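Local coordinates for protein putative sugar phosphate isomerase (Acidithiobacillus ferrooxidans, PDB 3L2H) that probably binds a metal ion in a cupin beta-barrel and may act as a sugar phosphate isomerase, at residues B[31-37]-B[48-53]; B[70-76]-B[114-120]; B[80-84]-B[95-99]; B[123-127]-B[139-143]. All coordinates share one frame; numbering follows the deposited sequence.

Contacts 1 and 2 pair neighbouring strands of one antiparallel sheet: 46-53 and 115-122 lie side by side, so the two touch through backbone bonds. Contact 3, nested within the loop closed by contact 2, joins that sheet to a smaller one by side chains alone. Contacts 2 and 3 are buried, contacts 1 and 4 partly buried, with exposed residues in contact 4 only. Contacts 1 to 3 all touch the second subunit; contact 4, its centre about 24 Å from that of contact 2, lies in a separate hairpin facing the third. Chemistry follows place: ladder bonds and aliphatic packing in contact 2, purely apolar meeting in contact 3, and polar side chains, charges and waters in contacts 1 and 4.

Contact 1: residues B[31-37]-B[48-53]; sequences VRVNKSL and IHLIQI. With CXS (3-cyclohexyl-1-propylsulfonic acid), chain L.
Asn-34 OD1, 3.4 Å from Ile-51 CG2 on the facing strand, is gripped side-on by two nitrogens of Arg-32, NE and NH2. The oxygen lies close to the guanidinium plane, whereas Ile-51 CG2 sits over one face of that group, displaced toward its rim. Arg-32 is modelled in two conformers, so the grip is certain for one of them only. The other end of the amide reaches across: Asn-34 ND2 donates to His-49 ND1 at 2.9 Å. That bond is fairly straight (164°) and runs in the amide plane, but departs from the imidazole plane by 33°. Asn-34 gets there with CG anti to its own N (chi1 -165°). On this same face Ser-36 OG, paired with Asp-39, also takes a bond from a water, which accepts from Ile-48 N at 2.8 Å.

The two strands are antiparallel neighbours in the large sheet of the cupin fold, their axes approaching to 4.7 Å. Val-33/Gln-52 and Lys-35/Leu-50 are hydrogen-bonded pairs with reciprocal N-H...O bonds, exemplified by Leu-50 N to Lys-35 O at 2.9 Å; Asn-34/Ile-51 and Ser-36/His-49 are non-hydrogen-bonded pairs.

On the opposite face, bearing Val-33, Lys-35, Leu-50 and Gln-52, the extended lysine and glutamine converge on the sulfonate of a cyclohexylpropylsulfonate, probably from the crystallisation liquor. Lys-35 NZ donates to its O3 at 2.6 Å, and Gln-52 NE2 to its O1 at 3.0 Å. NZ is also bonded to the carbonyl of Ile-14. Leu-50 packs on Tyr-73 of the second subunit.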
# COMPACT_ATOMS: atom_id res chain seq x y z
N VAL B 31 -24.01 5.65 -21.59
CA VAL B 31 -23.40 5.20 -22.82
C VAL B 31 -22.43 6.27 -23.21
O VAL B 31 -22.79 7.44 -23.29
CB VAL B 31 -24.44 4.99 -23.95
CG1 VAL B 31 -23.77 4.55 -25.23
CG2 VAL B 31 -25.49 3.98 -23.52
N ARG B 32 -21.18 5.89 -23.44
CA ARG B 32 -20.15 6.86 -23.79
C ARG B 32 -19.06 6.27 -24.70
O ARG B 32 -18.79 5.07 -24.66
CB ARG B 32 -19.55 7.42 -22.48
CG ARG B 32 -18.34 6.70 -21.92
CD ARG B 32 -18.20 7.07 -20.41
NE ARG B 32 -16.92 6.67 -19.86
CZ ARG B 32 -16.58 6.87 -18.60
NH1 ARG B 32 -17.44 7.45 -17.75
NH2 ARG B 32 -15.40 6.49 -18.19
N VAL B 33 -18.45 7.12 -25.53
CA VAL B 33 -17.28 6.72 -26.28
C VAL B 33 -16.16 6.98 -25.31
O VAL B 33 -16.05 8.08 -24.77
CB VAL B 33 -17.09 7.49 -27.60
CG1 VAL B 33 -15.72 7.18 -28.20
CG2 VAL B 33 -18.19 7.09 -28.56
N ASN B 34 -15.36 5.96 -25.02
CA ASN B 34 -14.27 6.06 -24.07
C ASN B 34 -12.94 5.81 -24.75
O ASN B 34 -12.73 4.74 -25.34
CB ASN B 34 -14.45 5.03 -22.96
CG ASN B 34 -13.57 5.30 -21.78
OD1 ASN B 34 -13.98 6.01 -20.83
ND2 ASN B 34 -12.38 4.71 -21.78
N LYS B 35 -12.06 6.80 -24.68
CA LYS B 35 -10.70 6.71 -25.17
C LYS B 35 -9.75 6.69 -23.97
O LYS B 35 -9.60 7.69 -23.28
CB LYS B 35 -10.40 7.89 -26.09
CG LYS B 35 -11.31 7.92 -27.37
CD LYS B 35 -11.03 9.17 -28.26
CE LYS B 35 -12.00 9.24 -29.41
NZ LYS B 35 -11.62 10.39 -30.36
N SER B 36 -9.15 5.54 -23.72
CA SER B 36 -8.36 5.39 -22.55
C SER B 36 -6.91 5.83 -22.87
O SER B 36 -6.07 5.08 -23.45
CB SER B 36 -8.38 3.98 -22.02
OG SER B 36 -7.49 3.89 -20.90
N LEU B 37 -6.65 7.09 -22.56
CA LEU B 37 -5.33 7.66 -22.86
C LEU B 37 -4.25 6.96 -22.02
O LEU B 37 -3.17 6.59 -22.51
CB LEU B 37 -5.36 9.16 -22.60
CG LEU B 37 -6.43 9.97 -23.33
CD1 LEU B 37 -6.20 11.48 -23.08
CD2 LEU B 37 -6.53 9.61 -24.86
N ILE B 48 -6.86 7.64 -17.10
CA ILE B 48 -7.11 8.92 -17.70
C ILE B 48 -7.86 8.63 -19.02
O ILE B 48 -7.29 8.00 -19.91
CB ILE B 48 -5.83 9.71 -17.96
CG1 ILE B 48 -5.06 9.95 -16.65
CG2 ILE B 48 -6.19 11.09 -18.64
CD1 ILE B 48 -3.68 10.60 -16.74
N HIS B 49 -9.08 9.14 -19.10
CA HIS B 49 -10.03 8.82 -20.15
C HIS B 49 -10.59 10.10 -20.76
O HIS B 49 -11.03 11.01 -20.05
CB HIS B 49 -11.19 7.99 -19.57
CG HIS B 49 -10.77 6.71 -18.92
ND1 HIS B 49 -10.59 5.54 -19.64
CD2 HIS B 49 -10.47 6.41 -17.63
CE1 HIS B 49 -10.24 4.57 -18.81
NE2 HIS B 49 -10.16 5.08 -17.58
N LEU B 50 -10.58 10.16 -22.08
CA LEU B 50 -11.31 11.20 -22.79
C LEU B 50 -12.64 10.60 -23.23
O LEU B 50 -12.70 9.59 -23.95
CB LEU B 50 -10.49 11.72 -23.95
CG LEU B 50 -11.22 12.95 -24.51
CD1 LEU B 50 -10.26 14.09 -24.70
CD2 LEU B 50 -12.02 12.61 -25.78
N ILE B 51 -13.73 11.15 -22.71
CA ILE B 51 -15.05 10.55 -22.92
C ILE B 51 -15.94 11.50 -23.70
O ILE B 51 -15.78 12.73 -23.62
CB ILE B 51 -15.73 10.10 -21.56
CG1 ILE B 51 -16.19 11.30 -20.75
CG2 ILE B 51 -14.76 9.27 -20.74
CD1 ILE B 51 -17.12 10.96 -19.60
N GLN B 52 -16.84 10.92 -24.47
CA GLN B 52 -17.85 11.66 -25.21
C GLN B 52 -19.21 11.07 -24.82
O GLN B 52 -19.40 9.86 -24.95
CB GLN B 52 -17.65 11.55 -26.73
CG GLN B 52 -16.23 11.88 -27.19
CD GLN B 52 -16.00 11.50 -28.64
OE1 GLN B 52 -16.75 10.71 -29.21
NE2 GLN B 52 -14.95 12.07 -29.26
N ILE B 53 -20.11 11.94 -24.37
CA ILE B 53 -21.45 11.61 -23.93
C ILE B 53 -22.40 12.36 -24.81
O ILE B 53 -22.43 13.62 -24.81
CB ILE B 53 -21.67 12.03 -22.47
CG1 ILE B 53 -20.57 11.45 -21.58
CG2 ILE B 53 -23.09 11.65 -22.00
CD1 ILE B 53 -20.71 11.84 -20.13
S CXS L . -11.81 14.10 -29.22
O1 CXS L . -13.19 14.47 -28.76
O2 CXS L . -11.62 14.47 -30.63
O3 CXS L . -11.60 12.65 -29.07
C1 CXS L . -10.70 15.01 -28.33
C2 CXS L . -11.01 16.49 -28.41
C3 CXS L . -10.02 17.35 -27.64
N CXS L . -10.01 18.74 -28.00
C4 CXS L . -8.97 19.62 -27.48
C5 CXS L . -9.10 19.78 -25.96
C6 CXS L . -7.94 20.64 -25.44
C7 CXS L . -7.88 22.00 -26.13
C8 CXS L . -7.93 21.88 -27.65
C9 CXS L . -9.06 21.00 -28.13
O HOH W 1 -13.41 12.66 -32.09
O HOH W 2 -6.53 5.30 -18.67

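Contact 2: residues B[70-76]-B[114-120]; sequences EAVYVLS and TLVCLVI. With EDO (1,2-ethanediol), chain N.
Glu-70 starts the pairing with a CA-H...O contact from its CA to Ile-120 O, 3.4 Å. Its extended side chain carries OE1 to His-63; OE2 meets an ethanediol hydroxyl at a separation too short to be trusted in detail, and that diol also bonds Ser-59 and His-105. Glu-70 stands at the place of the glutamate in the first cupin motif, consistent with a metal-site role as in relatives. Ala-71 N donates to Ile-120 O at 2.7 Å and its carbonyl accepts from Ile-120 N.

Val-72, in a non-hydrogen-bonded pair with Val-119, holds CG1 anti to the backbone N (chi1 -179°), which lays it against Cys-117 CB at 3.7 Å. Tyr-73 exchanges two backbone bonds with Leu-118, while its ring leads away to pack on Leu-75 of the second subunit. Val-74 sets CG1 against Leu-115 CD1 at 3.9 Å, the two side chains crossing at about a right angle, and CG2 near Cys-117 SG.

At Leu-75 the register slips by one. Leu-75 N, at 2.8 Å, and Ser-76 N, at 3.1 Å, both donate to Val-116 O, which defines a classic beta bulge. Leu-75 turns CD1 to Leu-118 CG (4.1 Å). Ser-76 O receives Val-116 N at 178°, and Ser-76 OG reaches Thr-114 O through a water.

Apolar contacts lie on both faces, with Glu-70 at one end and Ser-76 and Thr-114 at the other, so the register rests on the backbone bonds.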
# COMPACT_ATOMS: atom_id res chain seq x y z
N GLU B 70 -11.68 10.24 -7.80
CA GLU B 70 -12.12 10.40 -9.17
C GLU B 70 -12.26 11.90 -9.41
O GLU B 70 -12.56 12.63 -8.47
CB GLU B 70 -13.49 9.70 -9.32
CG GLU B 70 -14.10 9.74 -10.62
CD GLU B 70 -15.29 8.77 -10.73
OE1 GLU B 70 -16.08 8.55 -9.75
OE2 GLU B 70 -15.39 8.23 -11.82
N ALA B 71 -12.09 12.35 -10.66
CA ALA B 71 -12.31 13.74 -11.01
C ALA B 71 -12.70 13.86 -12.48
O ALA B 71 -12.42 12.96 -13.28
CB ALA B 71 -11.05 14.58 -10.72
N VAL B 72 -13.32 15.00 -12.83
CA VAL B 72 -13.80 15.25 -14.19
C VAL B 72 -13.41 16.65 -14.60
O VAL B 72 -13.55 17.59 -13.82
CB VAL B 72 -15.32 15.10 -14.32
CG1 VAL B 72 -15.77 15.37 -15.78
CG2 VAL B 72 -15.81 13.70 -13.84
N TYR B 73 -12.88 16.81 -15.82
CA TYR B 73 -12.55 18.15 -16.36
C TYR B 73 -13.27 18.30 -17.69
O TYR B 73 -13.13 17.46 -18.58
CB TYR B 73 -11.03 18.39 -16.48
CG TYR B 73 -10.65 19.80 -16.92
CD1 TYR B 73 -10.50 20.80 -15.99
CD2 TYR B 73 -10.45 20.12 -18.26
CE1 TYR B 73 -10.16 22.10 -16.36
CE2 TYR B 73 -10.12 21.44 -18.63
CZ TYR B 73 -9.97 22.42 -17.67
OH TYR B 73 -9.60 23.72 -17.97
N VAL B 74 -14.12 19.31 -17.79
CA VAL B 74 -14.98 19.46 -18.97
C VAL B 74 -14.22 20.17 -20.07
O VAL B 74 -13.75 21.28 -19.87
CB VAL B 74 -16.25 20.22 -18.66
CG1 VAL B 74 -17.16 20.32 -19.93
CG2 VAL B 74 -17.03 19.58 -17.50
N LEU B 75 -14.11 19.53 -21.23
CA LEU B 75 -13.44 20.11 -22.38
C LEU B 75 -14.41 20.83 -23.31
O LEU B 75 -14.07 21.87 -23.83
CB LEU B 75 -12.68 19.03 -23.16
CG LEU B 75 -11.53 18.36 -22.39
CD1 LEU B 75 -10.93 17.15 -23.18
CD2 LEU B 75 -10.44 19.36 -21.99
N SER B 76 -15.59 20.25 -23.57
CA SER B 76 -16.57 20.96 -24.40
C SER B 76 -17.96 20.45 -24.14
O SER B 76 -18.16 19.36 -23.57
CB SER B 76 -16.28 20.84 -25.90
OG SER B 76 -16.44 19.54 -26.37
N THR B 114 -22.36 17.29 -28.08
CA THR B 114 -21.67 16.24 -27.34
C THR B 114 -20.99 16.83 -26.12
O THR B 114 -20.38 17.89 -26.20
CB THR B 114 -20.57 15.60 -28.22
OG1 THR B 114 -21.16 15.25 -29.48
CG2 THR B 114 -19.91 14.37 -27.51
N LEU B 115 -21.05 16.10 -25.01
CA LEU B 115 -20.33 16.50 -23.79
C LEU B 115 -19.02 15.77 -23.81
O LEU B 115 -19.02 14.53 -23.85
CB LEU B 115 -21.15 16.19 -22.56
CG LEU B 115 -20.51 16.38 -21.18
CD1 LEU B 115 -20.02 17.82 -20.97
CD2 LEU B 115 -21.50 16.00 -20.07
N VAL B 116 -17.90 16.51 -23.79
CA VAL B 116 -16.58 15.90 -23.88
C VAL B 116 -15.74 16.27 -22.65
O VAL B 116 -15.57 17.44 -22.33
CB VAL B 116 -15.85 16.29 -25.20
CG1 VAL B 116 -14.48 15.60 -25.33
CG2 VAL B 116 -16.77 15.97 -26.41
N CYS B 117 -15.28 15.26 -21.93
CA CYS B 117 -14.56 15.42 -20.68
C CYS B 117 -13.36 14.52 -20.57
O CYS B 117 -13.29 13.47 -21.21
CB CYS B 117 -15.44 15.00 -19.48
SG CYS B 117 -17.00 15.93 -19.36
N LEU B 118 -12.45 14.95 -19.72
CA LEU B 118 -11.39 14.11 -19.23
C LEU B 118 -11.86 13.56 -17.89
O LEU B 118 -12.33 14.33 -17.04
CB LEU B 118 -10.11 14.89 -18.99
CG LEU B 118 -9.17 15.15 -20.12
CD1 LEU B 118 -7.99 15.93 -19.53
CD2 LEU B 118 -8.77 13.80 -20.79
N VAL B 119 -11.82 12.25 -17.75
CA VAL B 119 -12.10 11.59 -16.50
C VAL B 119 -10.77 11.00 -15.97
O VAL B 119 -10.06 10.26 -16.68
CB VAL B 119 -13.20 10.52 -16.64
CG1 VAL B 119 -13.37 9.80 -15.31
CG2 VAL B 119 -14.51 11.17 -17.10
N ILE B 120 -10.45 11.34 -14.71
CA ILE B 120 -9.19 11.01 -14.06
C ILE B 120 -9.51 10.26 -12.80
O ILE B 120 -10.30 10.76 -11.96
CB ILE B 120 -8.39 12.26 -13.71
CG1 ILE B 120 -8.05 13.07 -14.96
CG2 ILE B 120 -7.08 11.88 -12.96
CD1 ILE B 120 -7.91 14.56 -14.73
C1 EDO N . -17.47 9.16 -14.35
O1 EDO N . -17.51 8.48 -13.08
C2 EDO N . -17.79 10.63 -14.18
O2 EDO N . -19.22 10.75 -14.00
O HOH W 3 -18.82 19.39 -27.72

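Contact 3: residues B[80-84]-B[95-99]; sequences TLTME and FVGFP. With EDO (1,2-ethanediol), chain O.
Inside the cupin barrel, where its two sheets face each other, Leu-81 and the selenomethionine Met-83 meet Val-96 and Phe-98. The strand segments run 10.9 Å apart and only 23° from parallel, a spacing that belongs to opposed layers rather than paired strands; the contact accordingly consists of side chains.

Leu-81 and Val-96 reach toward each other tip to tip, CD2 to CG2 at 3.8 Å. On Val-96 this branch stands anti to the backbone N, which sets it against Leu-81 CD2. The same methyl lies 4.0 Å from Met-83 SE as the two side chains slide past one another in opposite directions. Met-83, bent at chi3 (-72°), brings SE to 3.7 Å from Phe-98 CE1. Measured to the ring centroid, SE is 4.8 Å away and 64° off the normal, an oblique Met-aromatic contact. Leu-81 CD1 comes to the edge of that ring, near its plane, beside CZ. Phe-98 is also stacked on His-105.

Along the same strand, Phe-95 and Val-96 pair with a strand of the second subunit, carrying the sheet across the interface. Aliphatic and aromatic side chains meeting between two sheets in this way are typical of the interior of a cupin beta-barrel.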
# COMPACT_ATOMS: atom_id res chain seq x y z
N THR B 80 -25.26 18.25 -16.75
CA THR B 80 -25.89 18.48 -15.46
C THR B 80 -25.26 17.50 -14.50
O THR B 80 -25.31 16.28 -14.73
CB THR B 80 -27.37 18.23 -15.52
OG1 THR B 80 -27.95 19.18 -16.42
CG2 THR B 80 -28.01 18.33 -14.10
N LEU B 81 -24.64 18.03 -13.46
CA LEU B 81 -23.96 17.23 -12.45
C LEU B 81 -24.92 17.02 -11.28
O LEU B 81 -25.43 17.98 -10.74
CB LEU B 81 -22.69 17.98 -12.00
CG LEU B 81 -21.96 17.48 -10.74
CD1 LEU B 81 -21.47 16.00 -10.95
CD2 LEU B 81 -20.82 18.41 -10.38
N THR B 82 -25.22 15.76 -10.93
CA THR B 82 -25.96 15.44 -9.73
C THR B 82 -24.98 14.97 -8.67
O THR B 82 -24.21 14.05 -8.93
CB THR B 82 -27.01 14.33 -10.00
OG1 THR B 82 -27.95 14.84 -10.94
CG2 THR B 82 -27.74 13.88 -8.74
N MSE B 83 -25.00 15.60 -7.50
CA MSE B 83 -24.21 15.18 -6.35
C MSE B 83 -25.12 15.17 -5.15
O MSE B 83 -25.72 16.18 -4.83
CB MSE B 83 -23.02 16.11 -6.07
CG MSE B 83 -22.01 16.13 -7.14
SE MSE B 83 -20.40 17.22 -6.66
CE MSE B 83 -21.22 19.01 -6.78
N GLU B 84 -25.22 14.01 -4.49
CA GLU B 84 -26.16 13.84 -3.39
C GLU B 84 -27.54 14.38 -3.82
O GLU B 84 -28.06 13.95 -4.84
CB GLU B 84 -25.61 14.47 -2.12
CG GLU B 84 -24.28 13.83 -1.68
CD GLU B 84 -24.47 12.40 -1.17
OE1 GLU B 84 -25.44 12.17 -0.40
OE2 GLU B 84 -23.68 11.51 -1.54
N PHE B 95 -14.28 21.88 -13.29
CA PHE B 95 -13.61 20.76 -12.71
C PHE B 95 -14.38 20.31 -11.51
O PHE B 95 -14.77 21.15 -10.67
CB PHE B 95 -12.22 21.19 -12.27
CG PHE B 95 -11.44 20.12 -11.51
CD1 PHE B 95 -10.77 19.12 -12.19
CD2 PHE B 95 -11.44 20.09 -10.12
CE1 PHE B 95 -10.06 18.13 -11.47
CE2 PHE B 95 -10.74 19.14 -9.43
CZ PHE B 95 -10.05 18.15 -10.11
N VAL B 96 -14.56 19.00 -11.38
CA VAL B 96 -15.15 18.43 -10.20
C VAL B 96 -14.29 17.26 -9.73
O VAL B 96 -13.82 16.45 -10.55
CB VAL B 96 -16.67 18.07 -10.43
CG1 VAL B 96 -16.84 17.16 -11.53
CG2 VAL B 96 -17.32 17.47 -9.17
N GLY B 97 -14.03 17.23 -8.43
CA GLY B 97 -13.24 16.18 -7.83
C GLY B 97 -13.98 15.50 -6.69
O GLY B 97 -14.73 16.16 -5.93
N PHE B 98 -13.76 14.20 -6.56
CA PHE B 98 -14.42 13.41 -5.53
C PHE B 98 -13.43 12.72 -4.61
O PHE B 98 -12.92 11.62 -4.93
CB PHE B 98 -15.33 12.37 -6.18
CG PHE B 98 -16.40 12.99 -7.00
CD1 PHE B 98 -17.57 13.42 -6.41
CD2 PHE B 98 -16.24 13.20 -8.35
CE1 PHE B 98 -18.53 14.04 -7.15
CE2 PHE B 98 -17.23 13.77 -9.10
CZ PHE B 98 -18.36 14.21 -8.48
N PRO B 99 -13.16 13.35 -3.46
CA PRO B 99 -12.46 12.66 -2.40
C PRO B 99 -13.28 11.41 -2.01
O PRO B 99 -14.48 11.36 -2.23
CB PRO B 99 -12.42 13.69 -1.26
CG PRO B 99 -12.61 15.02 -1.94
CD PRO B 99 -13.52 14.73 -3.08
C1 EDO O . -26.84 20.07 -19.79
O1 EDO O . -27.38 18.91 -19.15
C2 EDO O . -27.97 20.99 -20.24
O2 EDO O . -27.47 22.32 -20.21

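Contact 4: residues B[123-127]-B[139-143]; sequences RLDQD and YRNNG
Gln-126 and Asp-127 face Asn-141 and Arg-140 at the open end of the beta hairpin formed by strands 126-131 and 136-141. Backbone bonds set the register. Asp-127 and Arg-140 are a hydrogen-bonded antiparallel pair with two reciprocal N-H...O bonds, and Gln-126 with Asn-141 is the adjoining non-hydrogen-bonded pair. One step further, past the end of both strands, Asn-142 N donates to Asp-125 O at 2.7 Å, extending the ladder into the loops.

A side chain grips the backbone as well. Arg-140 presents its guanidinium end-on to Leu-124 O, with NH1 at 2.9 Å and NH2 at 3.1 Å. The oxygen lies in the guanidinium plane, at its edge; a bend at chi3 (48°) turns the guanidinium toward Leu-124 O in the loop before strand 126-131. NH2 also forms a salt bridge with Glu-68, so the guanidinium has a second, charged partner.

Amide meets amide where Gln-126 NE2 donates to Asn-141 OD1 at 2.8 Å. The bond is nearly straight at the hydrogen (162°), yet the donor stands 37° above the acceptor's carbonyl plane. The face bearing these two amides meets the third subunit, whose Tyr-67 packs on both residues and bonds Asn-142 ND2, while Tyr-139 stacks on its counterpart there.

Across the hairpin the opposite charges meet only through water. Asp-127 OD2, bonded to His-65, remains 4.3 Å from Arg-140 NH2, too far for a direct salt bridge. A water closes the interval: it donates to Asp-127 OD2 at 2.6 Å and accepts from Arg-140 NH2 at 2.9 Å.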
# COMPACT_ATOMS: atom_id res chain seq x y z
N ARG B 123 -6.50 3.89 -9.78
CA ARG B 123 -6.73 2.48 -9.99
C ARG B 123 -6.13 1.71 -8.84
O ARG B 123 -4.93 1.62 -8.77
CB ARG B 123 -6.06 1.98 -11.25
CG ARG B 123 -6.74 2.42 -12.49
CD ARG B 123 -6.33 1.58 -13.64
NE ARG B 123 -7.00 2.10 -14.79
CZ ARG B 123 -6.75 1.74 -16.04
NH1 ARG B 123 -5.82 0.85 -16.32
NH2 ARG B 123 -7.45 2.28 -17.02
N LEU B 124 -6.96 1.22 -7.92
CA LEU B 124 -6.49 0.50 -6.74
C LEU B 124 -6.95 -0.94 -6.80
O LEU B 124 -7.97 -1.25 -7.39
CB LEU B 124 -7.04 1.11 -5.46
CG LEU B 124 -6.66 2.54 -5.21
CD1 LEU B 124 -7.42 3.09 -3.95
CD2 LEU B 124 -5.09 2.67 -5.09
N ASP B 125 -6.16 -1.82 -6.21
CA ASP B 125 -6.48 -3.23 -6.14
C ASP B 125 -7.75 -3.52 -5.32
O ASP B 125 -8.41 -4.52 -5.60
CB ASP B 125 -5.33 -4.00 -5.53
CG ASP B 125 -4.17 -4.21 -6.50
OD1 ASP B 125 -4.32 -4.02 -7.71
OD2 ASP B 125 -3.13 -4.65 -6.03
N GLN B 126 -8.05 -2.70 -4.33
CA GLN B 126 -9.27 -2.82 -3.53
C GLN B 126 -10.09 -1.52 -3.51
O GLN B 126 -9.56 -0.42 -3.27
CB GLN B 126 -8.95 -3.20 -2.09
CG GLN B 126 -8.29 -4.60 -1.89
CD GLN B 126 -8.05 -4.93 -0.39
OE1 GLN B 126 -6.97 -4.63 0.10
NE2 GLN B 126 -9.09 -5.49 0.34
N ASP B 127 -11.40 -1.66 -3.63
CA ASP B 127 -12.30 -0.52 -3.50
C ASP B 127 -13.66 -1.06 -3.12
O ASP B 127 -13.94 -2.27 -3.19
CB ASP B 127 -12.35 0.25 -4.83
CG ASP B 127 -12.95 1.67 -4.73
OD1 ASP B 127 -13.09 2.23 -3.62
OD2 ASP B 127 -13.28 2.19 -5.83
N TYR B 139 -17.99 -4.74 -3.69
CA TYR B 139 -16.73 -4.88 -3.03
C TYR B 139 -15.82 -5.45 -4.11
O TYR B 139 -16.13 -6.51 -4.67
CB TYR B 139 -16.82 -5.88 -1.89
CG TYR B 139 -17.81 -5.56 -0.81
CD1 TYR B 139 -17.45 -4.79 0.29
CD2 TYR B 139 -19.10 -6.06 -0.86
CE1 TYR B 139 -18.40 -4.52 1.31
CE2 TYR B 139 -20.03 -5.79 0.10
CZ TYR B 139 -19.65 -5.04 1.22
OH TYR B 139 -20.61 -4.84 2.17
N ARG B 140 -14.76 -4.71 -4.46
CA ARG B 140 -13.83 -5.18 -5.47
C ARG B 140 -12.48 -5.40 -4.80
O ARG B 140 -11.92 -4.49 -4.23
CB ARG B 140 -13.72 -4.20 -6.63
CG ARG B 140 -12.87 -4.78 -7.75
CD ARG B 140 -12.75 -3.82 -8.96
NE ARG B 140 -12.41 -2.46 -8.62
CZ ARG B 140 -11.19 -2.08 -8.27
NH1 ARG B 140 -10.22 -2.96 -8.15
NH2 ARG B 140 -10.97 -0.81 -7.93
N ASN B 141 -12.00 -6.62 -4.90
CA ASN B 141 -10.82 -7.09 -4.18
C ASN B 141 -9.94 -7.89 -5.10
O ASN B 141 -10.10 -9.09 -5.26
CB ASN B 141 -11.29 -7.91 -2.95
CG ASN B 141 -11.90 -6.99 -1.87
OD1 ASN B 141 -11.22 -6.04 -1.41
ND2 ASN B 141 -13.14 -7.23 -1.49
N ASN B 142 -8.95 -7.20 -5.68
CA ASN B 142 -8.07 -7.83 -6.65
C ASN B 142 -8.75 -8.79 -7.62
O ASN B 142 -8.44 -9.98 -7.66
CB ASN B 142 -7.02 -8.67 -5.93
CG ASN B 142 -5.94 -7.83 -5.32
OD1 ASN B 142 -4.87 -7.69 -5.94
ND2 ASN B 142 -6.20 -7.23 -4.19
N GLY B 143 -9.72 -8.38 -8.40
CA GLY B 143 -10.18 -9.49 -9.29
C GLY B 143 -11.35 -10.33 -8.78
O GLY B 143 -11.96 -11.04 -9.58
O HOH W 4 -3.91 -5.83 -3.11
O HOH W 5 -12.53 -3.68 -1.14
O HOH W 6 -13.18 1.08 -8.22